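Local coordinates for putative ABC transporter subunit, substrate-binding component (Rhodopseudomonas palustris, PDB 4EVQ), which binds 4-hydroxybenzoate and, as the substrate-binding component of an ABC transporter, probably delivers such lignin-derived aromatic acids for uptake, at residues S26-P31 and I188-V193; A30-A35 and F213-G218; L220-D225 and G239-G244; I87-V90 and V94-A97; G20-Y25 and T71-K76. All blocks are in the same frame, centred on the assembly; numbering follows the deposited sequence.

Interaction 1: residues S26-P31 and I188-V193; sequences SGTYAP and IAFPDV. With PHB (p-hydroxybenzoic acid), chain H; ACT (acetate ion), chain G.
Thr28 and Tyr29 meet Phe190 and Pro191 by apolar packing. The methyl group of Thr28 does most of the touching. Its CG2 lies 3.6 Å from Phe190 CZ and 3.9 Å from Pro191 CB. With OG1 of Thr28 trans to the backbone N (chi1 -161°), this methyl is held between that N and the carbonyl carbon and faces the opposite loop. The same CG2 also sits above one face of the Tyr29 ring, toward its rim.

The aromatic pair is oblique. The ring planes of Tyr29 and Phe190 are 48° apart, with centroids separated by 5.5 Å. Tyr29 CE2 and Phe190 CZ approach to 3.7 Å. The peptide bond between Phe190 and Pro191 is cis, and Pro191 CB lies over the centre of the Phe190 ring.

The polar contacts go to other partners. Thr28 N donates a nearly straight hydrogen bond to acetate OXT, 3.0 Å long (164°); the acetate probably comes from the crystallisation liquor. The hydroxyl of Tyr29 is hydrogen-bonded to Tyr161 OH.

The bound p-hydroxybenzoic acid lies over one face of the Tyr29 ring, with Tyr29 CZ 3.7 Å from its C3. Tyr29 also occupies the N-cap position of helix 30-46. The two segments belong to different lobes, and their meeting beside the bound ligand is consistent with the closed form of a periplasmic binding protein.

Interaction 2: residues A30-A35 and F213-G218; sequences APLGEA and FFSGGG. With PHB (p-hydroxybenzoic acid), chain H.
Ser215 OG accepts a 2.8 Å hydrogen bond from O4, the phenol oxygen of the bound p-hydroxybenzoic acid. The same hydroxyl is also touched by Leu32 of the other segment. Leu32 CD2 lies 3.5 Å from Ser215 OG, so the polar pair has an apolar group beside it. The Ser215 hydroxyl stands trans to its own backbone N (chi1 -179°), and this turns it to the ligand.

The two branches of Leu32 have different tasks. CD2 touches both Ser215 and the ligand, with PHB C3 3.7 Å away. CD1 turns to the backbone and rests 4.0 Å from Gly216 CA. Gly216 is the N-cap residue of helix 217-228. No hydrogen bond joins the two segments; they meet by this packing and through the ligand.

Phe213 completes the group. The ligand lies at the edge of the Phe213 ring, with PHB C3 in the ring plane. Phe213 CZ is 3.7 Å from PHB C4. Phe213 and Leu32 reach the ligand from opposite sides of its plane, which leaves the flat ring held between them. Phe289 of helix 288-306 packs on both Leu32 and Ser215. Tyr161, Ser92 and Gly115 give the ligand further hydrogen bonds.

Leu32 stands in the first turn of helix 30-46 and Ser215 in the loop after strand 209-213, one element from each lobe. Together they help to form the phenol end of the interlobe ligand pocket, the binding site characteristic of periplasmic binding proteins.

Interaction 3: residues L220-D225 and G239-G244; sequences LKFIKD and GFLTDG. With PHB (p-hydroxybenzoic acid), chain H; SO4 (sulfate ion), chain F.
Ile223 and Phe222 of helix 217-228 pack on Leu241 and Thr242 in the loop after strand 235-238. Phe222 CD2 is 4.3 Å from Leu241 CD1. The tip of Ile223, CD1, comes within 4.2 Å of Thr242 CG2. That tip also lies 3.5 Å from Leu241 O. This carbonyl oxygen is buried by the contact and has no hydrogen-bond partner in the model.

Strand 209-213, helix 217-228 and strand 235-238 form a beta-alpha-beta crossover between neighbouring parallel strands. The contact therefore packs the crossover helix against the loop that leaves its second strand.

That loop also serves the ligand. Next to Leu241, the Phe240 ring has C5 of p-hydroxybenzoic acid 3.8 Å above its plane, over the ring centre. Phe240 CB is 3.2 Å from the phenol oxygen O4. Gly239 O accepts from both Thr242 N and Asp243 N and so holds the turn.

Charged groups lie on another side of the helix. Asp225 OD2 turns its syn lone pair to Lys221 NZ in a 2.9 Å salt bridge; the same NZ is hydrogen-bonded to Val193 O. Lys224 NZ donates to O4 of a sulfate ion, which probably came from the crystallisation liquor.

Interaction 4: residues I87-V90 and V94-A97; sequences IGTV and VAMA. With PHB (p-hydroxybenzoic acid), chain H.
In the beta-alpha-beta unit of strand 85-88, helix 92-105 and strand 109-111, Thr89 packs on Val94 and Ala95 where the chain passes from the first strand to the helix. The link between strand and helix is short and also borders the ligand pocket.

The methyl of Thr89 makes the contact. CG2 lies 3.6 Å from Val94 CG1, and the two side chains cross at about a right angle. The same methyl is 3.6 Å from Ala95 N and 3.8 Å from Ala95 CB. It thus rests against the first turn of the helix. Thr89 OG1 lies trans to the backbone N (chi1 -178°), away from this apolar patch, and is hydrogen-bonded to Asp63 OD2.

The peptide bond before Thr89 is cis. Thr89 N is buried and has no partner in the model. Val90, the next residue, directs its side chain away from the helix. Its CG1 is 3.9 Å from C2 of the bound p-hydroxybenzoic acid. Val90 O is 3.1 Å from C1' of the ligand.

The helix contact is van der Waals packing of a methyl group, since the threonine hydroxyl is bonded to Asp63. At the ligand, Val90 O stands over the carboxylate carbon, almost along the normal to the carboxylate plane. Asn113 ND2, by donating to Val90 O, probably eases the approach of this oxygen to the carboxylate.

Interaction 5: residues G20-Y25 and T71-K76; sequences GLLLPY and TELTTK. With SO4 (sulfate ion), chain C.
Leu22 sets its two methyl branches against neighbouring residues of helix 67-80. CD1 lies 3.9 Å from Leu73 CB. CD2 lies 3.7 Å from Thr74 OG1, a van der Waals contact. The Leu22 side chain meets both helix side chains at about a right angle. Its CG is trans to the backbone N (chi1 -177°), which carries the fork out from the strand to the helix. No hydrogen bond joins the two segments.

The Thr74 hydroxyl is satisfied within its own helix, by Ala70 O. Around the fork, Met98 of helix 92-105 touches both Leu22 and Thr74. Val61 of strand 54-62 touches both Leu22 and Leu73.

Strand 17-23 lies inside one sheet of the bilobed fold, between strands 54-62 and 85-88 and parallel to both. Helices 67-80 and 92-105 cover the face to which Leu22 points. Leu21 and Leu23 point to the other face, where helix 30-46 packs on them. This is the alpha/beta/alpha layering of a periplasmic binding protein lobe.

Further out, Thr71 O accepts from both the backbone N of Thr75 and Thr75 OG1, the latter at 2.9 Å. The two donors come from opposite faces of its carbonyl plane. Lys76 NZ binds O4 of a sulfate ion at 2.8 Å and forms a salt bridge with Glu81. The sulfate probably derives from the crystallisation liquor.

How the interactions relate
From the N terminus, interaction 5 closes a loop of 45 residues, from strand 17-23 to helix 67-80. Interaction 4 follows as a short local closure. Strands 17-23 and 85-88 are hydrogen-bonded neighbours, so these two contacts share one sheet. Interactions 1 and 2 start from overlapping parts of the chain, around the start of helix 30-46, and close much longer loops into the second lobe. Both enclose interaction 4 in sequence, and both cross interaction 5. Interaction 3 comes last, in series, within the second lobe. It touches interaction 2, and Lys221 NZ bonds to Val193 O of interaction 1. Interactions 1 to 4 all reach the ligand.

Interaction 1: residues S26-P31 and I188-V193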
# COMPACT_ATOMS: atom_id res chain seq x y z
N SER A 26 -3.23 10.59 -12.55
CA SER A 26 -2.29 10.82 -13.62
C SER A 26 -0.91 10.49 -13.09
O SER A 26 -0.70 10.35 -11.89
CB SER A 26 -2.33 12.29 -14.10
OG SER A 26 -1.93 13.15 -13.07
N GLY A 27 0.05 10.41 -14.01
CA GLY A 27 1.43 10.20 -13.67
C GLY A 27 1.78 8.77 -13.33
O GLY A 27 1.05 7.79 -13.61
N THR A 28 2.91 8.66 -12.66
CA THR A 28 3.54 7.36 -12.54
C THR A 28 2.69 6.35 -11.72
O THR A 28 2.72 5.15 -11.95
CB THR A 28 4.94 7.49 -12.01
OG1 THR A 28 5.68 6.28 -12.33
CG2 THR A 28 4.94 7.62 -10.56
N TYR A 29 1.89 6.86 -10.79
CA TYR A 29 1.10 5.99 -9.97
C TYR A 29 -0.38 5.94 -10.37
O TYR A 29 -1.21 5.42 -9.65
CB TYR A 29 1.26 6.41 -8.52
CG TYR A 29 2.60 6.04 -7.86
CD1 TYR A 29 3.35 4.96 -8.25
CD2 TYR A 29 3.07 6.77 -6.78
CE1 TYR A 29 4.51 4.60 -7.58
CE2 TYR A 29 4.24 6.45 -6.12
CZ TYR A 29 4.96 5.36 -6.51
OH TYR A 29 6.11 4.97 -5.85
N ALA A 30 -0.70 6.45 -11.56
CA ALA A 30 -2.06 6.35 -12.06
C ALA A 30 -2.68 4.91 -11.98
O ALA A 30 -3.83 4.79 -11.63
CB ALA A 30 -2.14 6.89 -13.50
N PRO A 31 -1.93 3.85 -12.29
CA PRO A 31 -2.56 2.53 -12.18
C PRO A 31 -2.92 2.14 -10.75
O PRO A 31 -3.89 1.39 -10.55
CB PRO A 31 -1.50 1.57 -12.72
CG PRO A 31 -0.57 2.44 -13.46
CD PRO A 31 -0.58 3.76 -12.89
N ILE A 188 17.50 6.43 -7.08
CA ILE A 188 17.14 6.92 -8.38
C ILE A 188 16.19 8.09 -8.11
O ILE A 188 15.28 7.97 -7.25
CB ILE A 188 16.33 5.74 -9.14
CG1 ILE A 188 17.18 4.48 -9.26
CG2 ILE A 188 15.88 6.16 -10.46
CD1 ILE A 188 18.39 4.61 -10.19
N ALA A 189 16.28 9.22 -8.82
CA ALA A 189 15.33 10.30 -8.61
C ALA A 189 13.90 9.85 -8.97
O ALA A 189 13.73 9.16 -9.95
CB ALA A 189 15.70 11.46 -9.54
N PHE A 190 12.89 10.25 -8.20
CA PHE A 190 11.51 9.83 -8.46
C PHE A 190 10.88 10.74 -9.52
O PHE A 190 10.98 11.96 -9.41
CB PHE A 190 10.68 9.96 -7.18
CG PHE A 190 9.25 9.61 -7.35
CD1 PHE A 190 8.83 8.32 -7.37
CD2 PHE A 190 8.29 10.59 -7.50
CE1 PHE A 190 7.54 7.98 -7.54
CE2 PHE A 190 6.96 10.26 -7.64
CZ PHE A 190 6.58 8.94 -7.66
N PRO A 191 10.22 10.18 -10.54
CA PRO A 191 9.99 8.78 -10.89
C PRO A 191 10.82 8.36 -12.11
O PRO A 191 10.29 7.78 -13.05
CB PRO A 191 8.54 8.80 -11.25
CG PRO A 191 8.37 10.13 -11.95
CD PRO A 191 9.32 11.08 -11.28
N ASP A 192 12.12 8.62 -12.08
CA ASP A 192 12.97 8.24 -13.21
C ASP A 192 13.03 6.73 -13.36
O ASP A 192 12.97 5.97 -12.36
CB ASP A 192 14.36 8.86 -13.00
CG ASP A 192 15.19 8.89 -14.27
OD1 ASP A 192 14.98 9.78 -15.08
OD2 ASP A 192 16.06 8.05 -14.45
N VAL A 193 13.19 6.26 -14.59
CA VAL A 193 13.25 4.85 -14.89
C VAL A 193 14.49 4.48 -15.72
O VAL A 193 14.51 3.47 -16.42
CB VAL A 193 12.00 4.34 -15.53
CG1 VAL A 193 10.81 4.56 -14.61
CG2 VAL A 193 11.69 5.06 -16.85
C1' PHB H . 4.17 5.23 -0.98
O1' PHB H . 4.63 6.29 -1.47
O2' PHB H . 3.85 5.12 0.27
C1 PHB H . 3.94 4.03 -1.81
C2 PHB H . 3.74 4.17 -3.18
C3 PHB H . 3.54 3.04 -3.97
C4 PHB H . 3.56 1.81 -3.40
C5 PHB H . 3.72 1.65 -2.03
C6 PHB H . 3.92 2.76 -1.27
O4 PHB H . 3.37 0.71 -4.14
C ACT G . 4.74 11.91 -11.01
O ACT G . 5.40 12.16 -12.06
OXT ACT G . 3.74 11.13 -11.08
CH3 ACT G . 5.11 12.54 -9.73

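Interaction 2: residues A30-A35 and F213-G218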
# COMPACT_ATOMS: atom_id res chain seq x y z
N ALA A 30 -0.70 6.45 -11.56
CA ALA A 30 -2.06 6.35 -12.06
C ALA A 30 -2.68 4.91 -11.98
O ALA A 30 -3.83 4.79 -11.63
CB ALA A 30 -2.14 6.89 -13.50
N PRO A 31 -1.93 3.85 -12.29
CA PRO A 31 -2.56 2.53 -12.18
C PRO A 31 -2.92 2.14 -10.75
O PRO A 31 -3.89 1.39 -10.55
CB PRO A 31 -1.50 1.57 -12.72
CG PRO A 31 -0.57 2.44 -13.46
CD PRO A 31 -0.58 3.76 -12.89
N LEU A 32 -2.16 2.67 -9.79
CA LEU A 32 -2.47 2.39 -8.38
C LEU A 32 -3.72 3.19 -7.98
O LEU A 32 -4.58 2.67 -7.28
CB LEU A 32 -1.29 2.78 -7.48
CG LEU A 32 -0.08 1.84 -7.46
CD1 LEU A 32 0.60 1.70 -8.82
CD2 LEU A 32 0.90 2.31 -6.42
N GLY A 33 -3.82 4.46 -8.40
CA GLY A 33 -5.03 5.23 -8.12
C GLY A 33 -6.26 4.59 -8.73
O GLY A 33 -7.34 4.55 -8.13
N GLU A 34 -6.11 4.10 -9.96
CA GLU A 34 -7.16 3.37 -10.63
C GLU A 34 -7.58 2.11 -9.86
O GLU A 34 -8.77 1.85 -9.65
CB GLU A 34 -6.74 2.97 -12.05
CG GLU A 34 -7.76 2.11 -12.83
CD GLU A 34 -7.22 1.72 -14.18
OE1 GLU A 34 -6.25 0.93 -14.26
OE2 GLU A 34 -7.77 2.21 -15.17
N ALA A 35 -6.61 1.29 -9.44
CA ALA A 35 -6.93 0.06 -8.71
C ALA A 35 -7.65 0.33 -7.38
O ALA A 35 -8.60 -0.37 -7.04
CB ALA A 35 -5.65 -0.73 -8.47
N PHE A 213 12.57 -1.42 -4.18
CA PHE A 213 11.22 -0.89 -4.12
C PHE A 213 10.99 0.03 -5.30
O PHE A 213 11.62 1.11 -5.42
CB PHE A 213 10.84 -0.15 -2.82
CG PHE A 213 9.55 0.68 -2.97
CD1 PHE A 213 8.36 0.05 -3.21
CD2 PHE A 213 9.58 2.06 -2.98
CE1 PHE A 213 7.20 0.78 -3.45
CE2 PHE A 213 8.41 2.80 -3.25
CZ PHE A 213 7.23 2.14 -3.48
N PHE A 214 10.10 -0.42 -6.17
CA PHE A 214 9.49 0.40 -7.25
C PHE A 214 8.06 -0.10 -7.32
O PHE A 214 7.71 -1.16 -6.77
CB PHE A 214 10.20 0.20 -8.60
CG PHE A 214 11.60 0.67 -8.59
CD1 PHE A 214 11.90 2.00 -8.63
CD2 PHE A 214 12.65 -0.23 -8.48
CE1 PHE A 214 13.18 2.46 -8.53
CE2 PHE A 214 13.92 0.21 -8.37
CZ PHE A 214 14.22 1.55 -8.39
N SER A 215 7.19 0.64 -7.99
CA SER A 215 5.81 0.24 -8.14
C SER A 215 5.23 0.91 -9.38
O SER A 215 5.70 1.96 -9.77
CB SER A 215 5.07 0.67 -6.84
OG SER A 215 3.73 0.32 -6.84
N GLY A 216 4.28 0.27 -10.03
CA GLY A 216 3.68 0.80 -11.25
C GLY A 216 4.52 0.47 -12.45
O GLY A 216 5.29 -0.49 -12.47
N GLY A 217 4.38 1.29 -13.48
CA GLY A 217 5.09 1.03 -14.73
C GLY A 217 6.58 1.09 -14.51
O GLY A 217 7.33 0.44 -15.25
N GLY A 218 7.06 1.83 -13.53
CA GLY A 218 8.48 1.88 -13.24
C GLY A 218 8.97 0.54 -12.73
O GLY A 218 10.11 0.14 -13.01
C1' PHB H . 4.17 5.23 -0.98
O1' PHB H . 4.63 6.29 -1.47
O2' PHB H . 3.85 5.12 0.27
C1 PHB H . 3.94 4.03 -1.81
C2 PHB H . 3.74 4.17 -3.18
C3 PHB H . 3.54 3.04 -3.97
C4 PHB H . 3.56 1.81 -3.40
C5 PHB H . 3.72 1.65 -2.03
C6 PHB H . 3.92 2.76 -1.27
O4 PHB H . 3.37 0.71 -4.14

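Interaction 3: residues L220-D225 and G239-G244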
# COMPACT_ATOMS: atom_id res chain seq x y z
N LEU A 220 7.62 -2.40 -13.59
CA LEU A 220 7.67 -3.24 -14.79
C LEU A 220 8.98 -3.04 -15.53
O LEU A 220 9.66 -4.01 -15.93
CB LEU A 220 6.47 -2.94 -15.69
CG LEU A 220 6.47 -3.67 -17.04
CD1 LEU A 220 6.51 -5.19 -16.87
CD2 LEU A 220 5.24 -3.24 -17.83
N LYS A 221 9.36 -1.80 -15.75
CA LYS A 221 10.59 -1.51 -16.46
C LYS A 221 11.78 -2.00 -15.70
O LYS A 221 12.70 -2.57 -16.29
CB LYS A 221 10.68 -0.03 -16.81
CG LYS A 221 11.86 0.27 -17.76
CD LYS A 221 11.79 1.70 -18.19
CE LYS A 221 12.87 1.98 -19.25
NZ LYS A 221 14.22 1.80 -18.67
N PHE A 222 11.79 -1.84 -14.40
CA PHE A 222 12.90 -2.32 -13.57
C PHE A 222 13.03 -3.81 -13.73
O PHE A 222 14.15 -4.34 -13.89
CB PHE A 222 12.72 -1.93 -12.10
CG PHE A 222 13.88 -2.34 -11.27
CD1 PHE A 222 15.02 -1.56 -11.23
CD2 PHE A 222 13.86 -3.52 -10.57
CE1 PHE A 222 16.16 -1.98 -10.51
CE2 PHE A 222 14.98 -3.93 -9.86
CZ PHE A 222 16.11 -3.16 -9.82
N ILE A 223 11.95 -4.55 -13.63
CA ILE A 223 11.98 -6.01 -13.74
C ILE A 223 12.56 -6.42 -15.09
O ILE A 223 13.41 -7.31 -15.15
CB ILE A 223 10.56 -6.58 -13.54
CG1 ILE A 223 10.15 -6.44 -12.07
CG2 ILE A 223 10.44 -8.02 -14.04
CD1 ILE A 223 8.71 -6.69 -11.87
N LYS A 224 12.09 -5.79 -16.16
CA LYS A 224 12.57 -6.09 -17.51
C LYS A 224 14.05 -5.80 -17.62
O LYS A 224 14.84 -6.65 -18.11
CB LYS A 224 11.77 -5.27 -18.52
CG LYS A 224 10.33 -5.78 -18.65
CD LYS A 224 9.49 -5.21 -19.80
CE LYS A 224 8.24 -6.14 -20.00
NZ LYS A 224 7.28 -5.86 -21.12
N ASP A 225 14.46 -4.64 -17.16
CA ASP A 225 15.86 -4.22 -17.28
C ASP A 225 16.74 -5.13 -16.42
O ASP A 225 17.86 -5.51 -16.83
CB ASP A 225 16.07 -2.77 -16.91
CG ASP A 225 15.43 -1.79 -17.89
OD1 ASP A 225 15.05 -2.22 -19.00
OD2 ASP A 225 15.34 -0.60 -17.51
N GLY A 239 6.14 -6.45 -1.95
CA GLY A 239 5.35 -6.91 -3.06
C GLY A 239 4.82 -5.90 -4.04
O GLY A 239 4.34 -6.29 -5.09
N PHE A 240 4.94 -4.63 -3.69
CA PHE A 240 4.64 -3.56 -4.64
C PHE A 240 5.49 -3.68 -5.90
O PHE A 240 5.12 -3.17 -6.95
CB PHE A 240 4.83 -2.18 -4.00
CG PHE A 240 4.30 -2.11 -2.61
CD1 PHE A 240 2.95 -2.24 -2.38
CD2 PHE A 240 5.16 -2.00 -1.53
CE1 PHE A 240 2.47 -2.25 -1.09
CE2 PHE A 240 4.66 -2.04 -0.22
CZ PHE A 240 3.33 -2.17 -0.02
N LEU A 241 6.66 -4.31 -5.77
CA LEU A 241 7.60 -4.45 -6.90
C LEU A 241 6.96 -5.26 -8.01
O LEU A 241 7.29 -5.04 -9.16
CB LEU A 241 8.85 -5.15 -6.38
CG LEU A 241 9.95 -5.39 -7.40
CD1 LEU A 241 10.49 -4.09 -7.96
CD2 LEU A 241 11.07 -6.23 -6.77
N THR A 242 6.08 -6.22 -7.71
CA THR A 242 5.47 -7.06 -8.72
C THR A 242 3.97 -6.89 -8.90
O THR A 242 3.43 -7.27 -9.94
CB THR A 242 5.81 -8.55 -8.47
OG1 THR A 242 5.30 -8.98 -7.19
CG2 THR A 242 7.30 -8.78 -8.47
N ASP A 243 3.27 -6.36 -7.88
CA ASP A 243 1.83 -6.31 -8.00
C ASP A 243 1.34 -5.40 -9.13
O ASP A 243 1.74 -4.25 -9.22
CB ASP A 243 1.17 -5.91 -6.67
CG ASP A 243 0.66 -7.11 -5.89
OD1 ASP A 243 1.43 -8.10 -5.73
OD2 ASP A 243 -0.51 -7.09 -5.41
N GLY A 244 0.50 -5.95 -9.98
CA GLY A 244 -0.06 -5.25 -11.11
C GLY A 244 0.71 -5.33 -12.40
O GLY A 244 0.18 -4.89 -13.41
C1' PHB H . 4.17 5.23 -0.98
O1' PHB H . 4.63 6.29 -1.47
O2' PHB H . 3.85 5.12 0.27
C1 PHB H . 3.94 4.03 -1.81
C2 PHB H . 3.74 4.17 -3.18
C3 PHB H . 3.54 3.04 -3.97
C4 PHB H . 3.56 1.81 -3.40
C5 PHB H . 3.72 1.65 -2.03
C6 PHB H . 3.92 2.76 -1.27
O4 PHB H . 3.37 0.71 -4.14
S SO4 F . 10.88 -5.49 -23.49
O1 SO4 F . 11.31 -5.54 -24.88
O2 SO4 F . 11.00 -4.14 -22.93
O3 SO4 F . 11.73 -6.36 -22.67
O4 SO4 F . 9.50 -5.97 -23.33

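Interaction 4: residues I87-V90 and V94-A97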
# COMPACT_ATOMS: atom_id res chain seq x y z
N ILE A 87 -10.57 10.07 1.65
CA ILE A 87 -9.82 8.83 1.37
C ILE A 87 -8.65 9.18 0.45
O ILE A 87 -8.84 9.64 -0.67
CB ILE A 87 -10.71 7.72 0.79
CG1 ILE A 87 -11.85 7.40 1.75
CG2 ILE A 87 -9.86 6.47 0.44
CD1 ILE A 87 -12.81 6.37 1.24
N GLY A 88 -7.43 8.96 0.92
CA GLY A 88 -6.24 9.16 0.09
C GLY A 88 -5.02 8.98 0.94
O GLY A 88 -5.10 8.87 2.18
N THR A 89 -3.83 8.82 0.35
CA THR A 89 -3.56 8.70 -1.06
C THR A 89 -2.50 7.60 -1.27
O THR A 89 -2.29 6.77 -0.37
CB THR A 89 -3.13 10.04 -1.62
OG1 THR A 89 -2.89 9.91 -3.05
CG2 THR A 89 -1.88 10.57 -0.96
N VAL A 90 -1.84 7.59 -2.42
CA VAL A 90 -0.78 6.62 -2.73
C VAL A 90 0.60 7.00 -2.30
O VAL A 90 1.26 6.22 -1.62
CB VAL A 90 -0.79 6.32 -4.26
CG1 VAL A 90 0.42 5.50 -4.70
CG2 VAL A 90 -2.08 5.57 -4.64
N VAL A 94 2.78 13.04 -0.42
CA VAL A 94 1.47 13.69 -0.47
C VAL A 94 0.66 13.33 0.75
O VAL A 94 0.03 14.20 1.36
CB VAL A 94 0.70 13.25 -1.74
CG1 VAL A 94 -0.70 13.88 -1.84
CG2 VAL A 94 1.49 13.55 -2.98
N ALA A 95 0.64 12.06 1.11
CA ALA A 95 -0.18 11.61 2.23
C ALA A 95 0.19 12.24 3.54
O ALA A 95 -0.72 12.56 4.34
CB ALA A 95 -0.13 10.11 2.35
N MSE A 96 1.46 12.46 3.80
CA MSE A 96 1.80 13.05 5.10
C MSE A 96 1.33 14.51 5.18
O MSE A 96 0.91 14.99 6.24
CB MSE A 96 3.30 12.89 5.41
CG MSE A 96 4.21 13.66 4.54
SE MSE A 96 6.04 13.31 5.10
CE MSE A 96 6.25 11.47 4.56
N ALA A 97 1.33 15.21 4.06
CA ALA A 97 0.82 16.58 4.05
C ALA A 97 -0.69 16.57 4.19
O ALA A 97 -1.27 17.45 4.86
CB ALA A 97 1.25 17.24 2.75
C1' PHB H . 4.17 5.23 -0.98
O1' PHB H . 4.63 6.29 -1.47
O2' PHB H . 3.85 5.12 0.27
C1 PHB H . 3.94 4.03 -1.81
C2 PHB H . 3.74 4.17 -3.18
C3 PHB H . 3.54 3.04 -3.97
C4 PHB H . 3.56 1.81 -3.40
C5 PHB H . 3.72 1.65 -2.03
C6 PHB H . 3.92 2.76 -1.27
O4 PHB H . 3.37 0.71 -4.14

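Interaction 5: residues G20-Y25 and T71-K76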
# COMPACT_ATOMS: atom_id res chain seq x y z
N GLY A 20 -14.50 12.31 -0.52
CA GLY A 20 -13.41 12.89 -1.26
C GLY A 20 -12.31 11.90 -1.47
O GLY A 20 -11.88 11.29 -0.49
N LEU A 21 -11.88 11.71 -2.70
CA LEU A 21 -10.83 10.76 -3.05
C LEU A 21 -9.69 11.52 -3.57
O LEU A 21 -9.77 12.10 -4.66
CB LEU A 21 -11.25 9.76 -4.11
CG LEU A 21 -12.39 8.84 -3.90
CD1 LEU A 21 -12.41 7.76 -5.00
CD2 LEU A 21 -12.24 8.16 -2.56
N LEU A 22 -8.61 11.58 -2.82
CA LEU A 22 -7.38 12.21 -3.26
C LEU A 22 -6.42 11.11 -3.65
O LEU A 22 -5.92 10.39 -2.78
CB LEU A 22 -6.79 13.06 -2.13
CG LEU A 22 -5.52 13.85 -2.46
CD1 LEU A 22 -5.82 14.96 -3.47
CD2 LEU A 22 -4.83 14.44 -1.21
N LEU A 23 -6.21 10.95 -4.94
CA LEU A 23 -5.45 9.82 -5.46
C LEU A 23 -4.74 10.24 -6.70
O LEU A 23 -5.14 11.23 -7.32
CB LEU A 23 -6.37 8.62 -5.76
CG LEU A 23 -6.97 7.90 -4.55
CD1 LEU A 23 -8.04 6.94 -5.03
CD2 LEU A 23 -5.86 7.16 -3.82
N PRO A 24 -3.71 9.48 -7.10
CA PRO A 24 -3.06 9.76 -8.39
C PRO A 24 -3.88 9.23 -9.54
O PRO A 24 -3.92 8.03 -9.77
CB PRO A 24 -1.72 9.06 -8.26
CG PRO A 24 -1.98 7.92 -7.31
CD PRO A 24 -3.01 8.42 -6.34
N TYR A 25 -4.52 10.13 -10.29
CA TYR A 25 -5.26 9.75 -11.50
C TYR A 25 -4.43 10.06 -12.75
O TYR A 25 -4.92 9.93 -13.86
CB TYR A 25 -6.61 10.46 -11.55
CG TYR A 25 -7.56 9.94 -10.47
CD1 TYR A 25 -8.08 8.65 -10.56
CD2 TYR A 25 -7.93 10.71 -9.36
CE1 TYR A 25 -8.92 8.13 -9.58
CE2 TYR A 25 -8.80 10.17 -8.39
CZ TYR A 25 -9.27 8.88 -8.54
OH TYR A 25 -10.11 8.36 -7.59
N THR A 71 -1.20 20.25 0.08
CA THR A 71 -1.96 21.11 1.01
C THR A 71 -3.16 21.75 0.34
O THR A 71 -4.26 21.75 0.87
CB THR A 71 -1.05 22.17 1.59
OG1 THR A 71 -0.10 21.49 2.43
CG2 THR A 71 -1.81 23.23 2.43
N GLU A 72 -2.95 22.29 -0.85
CA GLU A 72 -4.03 23.01 -1.52
C GLU A 72 -5.14 22.07 -1.98
O GLU A 72 -6.31 22.39 -1.90
CB GLU A 72 -3.46 23.85 -2.67
CG GLU A 72 -2.96 23.03 -3.84
CD GLU A 72 -2.10 23.78 -4.85
OE1 GLU A 72 -0.91 24.07 -4.56
OE2 GLU A 72 -2.60 24.04 -5.98
N LEU A 73 -4.78 20.87 -2.42
CA LEU A 73 -5.79 19.89 -2.85
C LEU A 73 -6.57 19.32 -1.68
O LEU A 73 -7.80 19.18 -1.76
CB LEU A 73 -5.15 18.80 -3.71
CG LEU A 73 -4.57 19.33 -5.02
CD1 LEU A 73 -3.90 18.20 -5.73
CD2 LEU A 73 -5.65 19.99 -5.90
N THR A 74 -5.89 19.06 -0.57
CA THR A 74 -6.58 18.60 0.63
C THR A 74 -7.53 19.67 1.16
O THR A 74 -8.67 19.37 1.51
CB THR A 74 -5.57 18.23 1.71
OG1 THR A 74 -4.70 17.21 1.22
CG2 THR A 74 -6.26 17.67 2.94
N THR A 75 -7.09 20.92 1.16
CA THR A 75 -7.95 22.02 1.58
C THR A 75 -9.17 22.14 0.65
O THR A 75 -10.29 22.33 1.17
CB THR A 75 -7.15 23.30 1.63
OG1 THR A 75 -6.12 23.14 2.62
CG2 THR A 75 -8.04 24.49 2.02
N LYS A 76 -8.97 22.03 -0.67
CA LYS A 76 -10.12 22.04 -1.61
C LYS A 76 -11.15 20.96 -1.22
O LYS A 76 -12.35 21.21 -1.16
CB LYS A 76 -9.68 21.81 -3.08
CG LYS A 76 -10.82 21.44 -4.10
CD LYS A 76 -10.27 21.08 -5.53
CE LYS A 76 -11.39 20.70 -6.48
NZ LYS A 76 -12.38 21.82 -6.79
S SO4 C . -15.53 20.63 -9.09
O1 SO4 C . -15.44 20.01 -10.42
O2 SO4 C . -16.26 21.90 -9.03
O3 SO4 C . -15.94 19.73 -8.01
O4 SO4 C . -14.13 20.95 -8.85